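Local coordinates for protein beta-lactamase (Francisella tularensis subsp. tularensis, PDB 3P09) that probably hydrolyses the beta-lactam ring of antibiotics to a substituted beta-amino acid, as a class A beta-lactamase linked to antibiotic resistance, at residues L69-I74 / Q117-A122; A73-D78 / D200-Y205. All blocks are in the same frame, centred on the assembly; numbering follows the deposited sequence.

Contact 1 (L69-I74 / Q117-A122)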
loop_
_atom_site.group_PDB
_atom_site.type_symbol
_atom_site.label_atom_id
_atom_site.label_comp_id
_atom_site.label_asym_id
_atom_site.label_seq_id
_atom_site.Cartn_x
_atom_site.Cartn_y
_atom_site.Cartn_z
ATOM N N LEU A 69 -0.295 5.173 3.460
ATOM C CA LEU A 69 0.303 5.940 4.560
ATOM C C LEU A 69 -0.135 7.399 4.504
ATOM O O LEU A 69 -0.425 8.034 5.526
ATOM C CB LEU A 69 1.824 5.880 4.468
ATOM C CG LEU A 69 2.396 4.481 4.640
ATOM C CD1 LEU A 69 3.919 4.495 4.377
ATOM C CD2 LEU A 69 2.104 3.982 6.038
ATOM N N LEU A 70 -0.166 7.923 3.288
ATOM C CA LEU A 70 -0.574 9.302 3.039
ATOM C C LEU A 70 -2.021 9.518 3.467
ATOM O O LEU A 70 -2.345 10.504 4.121
ATOM C CB LEU A 70 -0.415 9.616 1.550
ATOM C CG LEU A 70 -0.958 10.960 1.057
ATOM C CD1 LEU A 70 -0.306 12.124 1.810
ATOM C CD2 LEU A 70 -0.796 11.123 -0.456
ATOM N N VAL A 71 -2.892 8.588 3.090
ATOM C CA VAL A 71 -4.298 8.688 3.463
ATOM C C VAL A 71 -4.473 8.533 4.977
ATOM O O VAL A 71 -5.268 9.235 5.602
ATOM C CB VAL A 71 -5.147 7.693 2.660
ATOM C CG1 VAL A 71 -6.509 7.506 3.292
ATOM C CG2 VAL A 71 -5.270 8.200 1.240
ATOM N N GLY A 72 -3.699 7.637 5.574
ATOM C CA GLY A 72 -3.667 7.541 7.020
ATOM C C GLY A 72 -3.309 8.879 7.666
ATOM O O GLY A 72 -3.948 9.321 8.622
ATOM N N ALA A 73 -2.281 9.526 7.132
ATOM C CA ALA A 73 -1.848 10.828 7.621
ATOM C C ALA A 73 -2.952 11.867 7.494
ATOM O O ALA A 73 -3.139 12.706 8.372
ATOM C CB ALA A 73 -0.603 11.286 6.869
ATOM N N ILE A 74 -3.665 11.832 6.375
ATOM C CA ILE A 74 -4.759 12.765 6.161
ATOM C C ILE A 74 -5.862 12.552 7.192
ATOM O O ILE A 74 -6.426 13.512 7.722
ATOM C CB ILE A 74 -5.325 12.611 4.733
ATOM C CG1 ILE A 74 -4.299 13.116 3.715
ATOM C CG2 ILE A 74 -6.672 13.348 4.590
ATOM C CD1 ILE A 74 -4.179 14.641 3.689
ATOM N N GLN A 117 -12.836 12.662 -1.012
ATOM C CA GLN A 117 -12.881 12.154 -2.382
ATOM C C GLN A 117 -11.478 11.923 -2.936
ATOM O O GLN A 117 -11.258 11.009 -3.743
ATOM C CB GLN A 117 -13.639 13.124 -3.299
ATOM C CG GLN A 117 -15.143 13.109 -3.055
ATOM C CD GLN A 117 -15.874 14.141 -3.871
ATOM O OE1 GLN A 117 -15.458 15.299 -3.942
ATOM N NE2 GLN A 117 -16.969 13.728 -4.508
ATOM N N LEU A 118 -10.539 12.770 -2.532
ATOM C CA LEU A 118 -9.154 12.631 -2.979
ATOM C C LEU A 118 -8.505 11.430 -2.308
ATOM O O LEU A 118 -7.685 10.755 -2.911
ATOM C CB LEU A 118 -8.354 13.909 -2.692
ATOM C CG LEU A 118 -8.727 15.073 -3.609
ATOM C CD1 LEU A 118 -8.420 16.443 -2.979
ATOM C CD2 LEU A 118 -8.016 14.916 -4.942
ATOM N N ASN A 119 -8.869 11.177 -1.053
ATOM C CA ASN A 119 -8.394 9.980 -0.371
ATOM C C ASN A 119 -8.799 8.734 -1.134
ATOM O O ASN A 119 -7.992 7.844 -1.350
ATOM C CB ASN A 119 -8.964 9.881 1.045
ATOM C CG ASN A 119 -8.287 10.807 2.021
ATOM O OD1 ASN A 119 -7.178 11.296 1.777
ATOM N ND2 ASN A 119 -8.928 11.021 3.162
ATOM N N TYR A 120 -10.080 8.669 -1.505
ATOM C CA TYR A 120 -10.606 7.540 -2.257
ATOM C C TYR A 120 -9.815 7.360 -3.537
ATOM O O TYR A 120 -9.387 6.256 -3.869
ATOM C CB TYR A 120 -12.101 7.777 -2.543
ATOM C CG TYR A 120 -12.703 6.878 -3.593
ATOM C CD1 TYR A 120 -12.752 7.269 -4.930
ATOM C CD2 TYR A 120 -13.243 5.646 -3.252
ATOM C CE1 TYR A 120 -13.325 6.443 -5.901
ATOM C CE2 TYR A 120 -13.813 4.816 -4.222
ATOM C CZ TYR A 120 -13.852 5.223 -5.537
ATOM O OH TYR A 120 -14.423 4.391 -6.495
ATOM N N ALA A 121 -9.608 8.459 -4.255
ATOM C CA ALA A 121 -8.836 8.442 -5.491
ATOM C C ALA A 121 -7.413 7.926 -5.270
ATOM O O ALA A 121 -6.920 7.118 -6.062
ATOM C CB ALA A 121 -8.782 9.835 -6.089
ATOM N N ALA A 122 -6.754 8.416 -4.216
ATOM C CA ALA A 122 -5.376 8.024 -3.912
ATOM C C ALA A 122 -5.266 6.532 -3.619
ATOM O O ALA A 122 -4.319 5.871 -4.059
ATOM C CB ALA A 122 -4.816 8.837 -2.741
#

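Contact 2 (A73-D78 / D200-Y205)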
loop_
_atom_site.group_PDB
_atom_site.type_symbol
_atom_site.label_atom_id
_atom_site.label_comp_id
_atom_site.label_asym_id
_atom_site.label_seq_id
_atom_site.Cartn_x
_atom_site.Cartn_y
_atom_site.Cartn_z
ATOM N N ALA A 73 -2.281 9.526 7.132
ATOM C CA ALA A 73 -1.848 10.828 7.621
ATOM C C ALA A 73 -2.952 11.867 7.494
ATOM O O ALA A 73 -3.139 12.706 8.372
ATOM C CB ALA A 73 -0.603 11.286 6.869
ATOM N N ILE A 74 -3.665 11.832 6.375
ATOM C CA ILE A 74 -4.759 12.765 6.161
ATOM C C ILE A 74 -5.862 12.552 7.192
ATOM O O ILE A 74 -6.426 13.512 7.722
ATOM C CB ILE A 74 -5.325 12.611 4.733
ATOM C CG1 ILE A 74 -4.299 13.116 3.715
ATOM C CG2 ILE A 74 -6.672 13.348 4.590
ATOM C CD1 ILE A 74 -4.179 14.641 3.689
ATOM N N LEU A 75 -6.168 11.295 7.493
ATOM C CA LEU A 75 -7.216 10.994 8.474
ATOM C C LEU A 75 -6.816 11.444 9.876
ATOM O O LEU A 75 -7.647 11.935 10.655
ATOM C CB LEU A 75 -7.536 9.498 8.466
ATOM C CG LEU A 75 -8.192 9.004 7.170
ATOM C CD1 LEU A 75 -8.223 7.493 7.090
ATOM C CD2 LEU A 75 -9.594 9.565 7.058
ATOM N N ASP A 76 -5.542 11.270 10.198
ATOM C CA ASP A 76 -5.014 11.721 11.475
ATOM C C ASP A 76 -5.150 13.243 11.512
ATOM O O ASP A 76 -5.589 13.816 12.507
ATOM C CB ASP A 76 -3.551 11.267 11.604
ATOM C CG ASP A 76 -2.818 11.915 12.777
ATOM O OD1 ASP A 76 -2.832 11.339 13.885
ATOM O OD2 ASP A 76 -2.195 12.982 12.580
ATOM N N TYR A 77 -4.797 13.892 10.405
ATOM C CA TYR A 77 -4.909 15.350 10.309
ATOM C C TYR A 77 -6.338 15.781 10.608
ATOM O O TYR A 77 -6.581 16.704 11.399
ATOM C CB TYR A 77 -4.501 15.822 8.912
ATOM C CG TYR A 77 -4.324 17.320 8.787
ATOM C CD1 TYR A 77 -3.089 17.910 9.025
ATOM C CD2 TYR A 77 -5.386 18.141 8.440
ATOM C CE1 TYR A 77 -2.913 19.282 8.920
ATOM C CE2 TYR A 77 -5.220 19.519 8.325
ATOM C CZ TYR A 77 -3.981 20.079 8.564
ATOM O OH TYR A 77 -3.807 21.441 8.459
ATOM N N ASP A 78 -7.290 15.086 9.999
ATOM C CA ASP A 78 -8.700 15.413 10.183
ATOM C C ASP A 78 -9.102 15.320 11.653
ATOM O O ASP A 78 -9.886 16.133 12.144
ATOM C CB ASP A 78 -9.600 14.521 9.322
ATOM C CG ASP A 78 -11.077 14.831 9.518
ATOM O OD1 ASP A 78 -11.538 15.865 8.991
ATOM O OD2 ASP A 78 -11.775 14.051 10.199
ATOM N N ASP A 200 -12.814 3.139 10.410
ATOM C CA ASP A 200 -13.847 2.608 9.530
ATOM C C ASP A 200 -13.733 3.225 8.126
ATOM O O ASP A 200 -13.935 2.561 7.111
ATOM C CB ASP A 200 -15.233 2.843 10.139
ATOM C CG ASP A 200 -15.515 1.925 11.332
ATOM O OD1 ASP A 200 -14.805 0.905 11.489
ATOM O OD2 ASP A 200 -16.452 2.218 12.112
ATOM N N ILE A 201 -13.374 4.497 8.079
ATOM C CA ILE A 201 -13.232 5.204 6.809
ATOM C C ILE A 201 -12.051 4.658 6.036
ATOM O O ILE A 201 -12.125 4.419 4.818
ATOM C CB ILE A 201 -13.038 6.722 7.060
ATOM C CG1 ILE A 201 -14.360 7.335 7.557
ATOM C CG2 ILE A 201 -12.563 7.417 5.791
ATOM C CD1 ILE A 201 -14.235 8.757 8.096
ATOM N N PHE A 202 -10.948 4.456 6.750
ATOM C CA PHE A 202 -9.747 3.902 6.151
ATOM C C PHE A 202 -10.027 2.519 5.560
ATOM O O PHE A 202 -9.677 2.221 4.418
ATOM C CB PHE A 202 -8.654 3.826 7.218
ATOM C CG PHE A 202 -7.348 3.268 6.726
ATOM C CD1 PHE A 202 -6.516 4.031 5.923
ATOM C CD2 PHE A 202 -6.937 1.998 7.106
ATOM C CE1 PHE A 202 -5.299 3.533 5.485
ATOM C CE2 PHE A 202 -5.722 1.484 6.672
ATOM C CZ PHE A 202 -4.899 2.252 5.863
ATOM N N ILE A 203 -10.660 1.675 6.356
ATOM C CA ILE A 203 -11.012 0.330 5.927
ATOM C C ILE A 203 -11.893 0.349 4.681
ATOM O O ILE A 203 -11.672 -0.412 3.741
ATOM C CB ILE A 203 -11.752 -0.399 7.059
ATOM C CG1 ILE A 203 -10.739 -0.848 8.121
ATOM C CG2 ILE A 203 -12.552 -1.576 6.513
ATOM C CD1 ILE A 203 -11.378 -1.296 9.434
ATOM N N LYS A 204 -12.893 1.222 4.668
ATOM C CA LYS A 204 -13.773 1.313 3.504
ATOM C C LYS A 204 -13.016 1.725 2.226
ATOM O O LYS A 204 -13.253 1.167 1.151
ATOM C CB LYS A 204 -14.963 2.240 3.788
ATOM C CG LYS A 204 -16.000 2.335 2.664
ATOM C CD LYS A 204 -16.559 0.964 2.281
ATOM C CE LYS A 204 -17.890 1.068 1.530
ATOM N NZ LYS A 204 -17.766 1.709 0.188
ATOM N N TYR A 205 -12.100 2.686 2.330
ATOM C CA TYR A 205 -11.287 3.049 1.161
ATOM C C TYR A 205 -10.545 1.835 0.596
ATOM O O TYR A 205 -10.504 1.607 -0.616
ATOM C CB TYR A 205 -10.207 4.071 1.515
ATOM C CG TYR A 205 -10.633 5.468 1.905
ATOM C CD1 TYR A 205 -11.631 6.154 1.224
ATOM C CD2 TYR A 205 -9.974 6.123 2.944
ATOM C CE1 TYR A 205 -11.981 7.468 1.604
ATOM C CE2 TYR A 205 -10.306 7.409 3.322
ATOM C CZ TYR A 205 -11.300 8.083 2.653
ATOM O OH TYR A 205 -11.588 9.371 3.086
#

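Contact 1 (L69-I74 / Q117-A122)
N119 reaches from its helix against V71 and I74, which sit one turn apart on the facing helix. Its CB faces both methyls of V71, with N119 CB 4.1 Å from V71 CG1 and from V71 CG2. With CG anti to the carbonyl carbon of N119 (chi1 -77°), the amide is carried across to V71 and I74. N119 CG lies 4.0 Å from V71 CG1 and equally near I74 CG2. At the tip the amide splits its tasks. N119 OD1 rests against methyl groups, 3.5 Å from I74 CG2 and 3.7 Å from V71 CG2. It is buried here and has no hydrogen-bonding partner in the model. ND2 also touches I74 CG2, but it is hydrogen-bonded to the hydroxyl of Y205. That bond probably fixes which way round the amide sits. One turn further on, A122 CB meets V71 CG2 at 4.1 Å, so V71 packs on both residues.

The two helix segments run nearly antiparallel, at 163°, with axes 9.8 Å apart. The CA atoms of V71 and N119 are the nearest across the two segments. All four touching residues are buried in the helical part of the class A beta-lactamase fold. Here helix 66-80 packs on helix 115-123. L133 of helix 127-137 also touches N119, and Y205 of helix 196-208 packs against V71.

Contact 2 (A73-D78 / D200-Y205)
I201 opens the contact with its CG2 branch, which meets L75 CD2 at 3.9 Å. CG2, anti to the backbone N of I201, is the branch that touches L75. F202 follows and gives the nearest approach: its CB lies 3.7 Å from L75 CD1. The same methyl is 4.0 Å from F202 CD1, where it comes to the ring obliquely. The two side chains cross at about a right angle. One turn after I201, the Y205 ring turns its edge to L75 CD1, with CE2 of Y205 at 4.3 Å from that methyl. I201 O lies 3.3 Å above one face of this ring, offset toward the rim.

Within segment 73-78, L75 is the residue that makes these contacts. CD2 serves I201, while CD1 serves F202 and Y205. The packing is apolar, and the segments run roughly antiparallel, at 153°, with axes 11.0 Å apart. The Y205 hydroxyl is hydrogen-bonded to S116 of helix 115-123. The contact joins helix 66-80 to helix 196-208 in the helical part of the fold. L85 and L194, both in loops, also touch L75, and helix 178-190 packs on F202 through L188 and A189.

Helix 66-80 comes first in the chain and supplies one side of both contacts, which share A73 and I74. Contact 1 closes the shorter loop, with 42 residues between its segments, when the chain returns as helix 115-123. Contact 2 closes a longer one, of 121 residues, at helix 196-208. Segment 117-122 falls within that longer span. The spans start on overlapping segments, at 69 and 73, and contact 1 closes first, so they overlap rather than strictly nest. The contact centres lie 7 Å apart. N119 ND2 lies 4.2 Å from L75 CD2, so the two contacts touch. Together they tie helices 66-80, 115-123 and 196-208 together in the helical part of the fold.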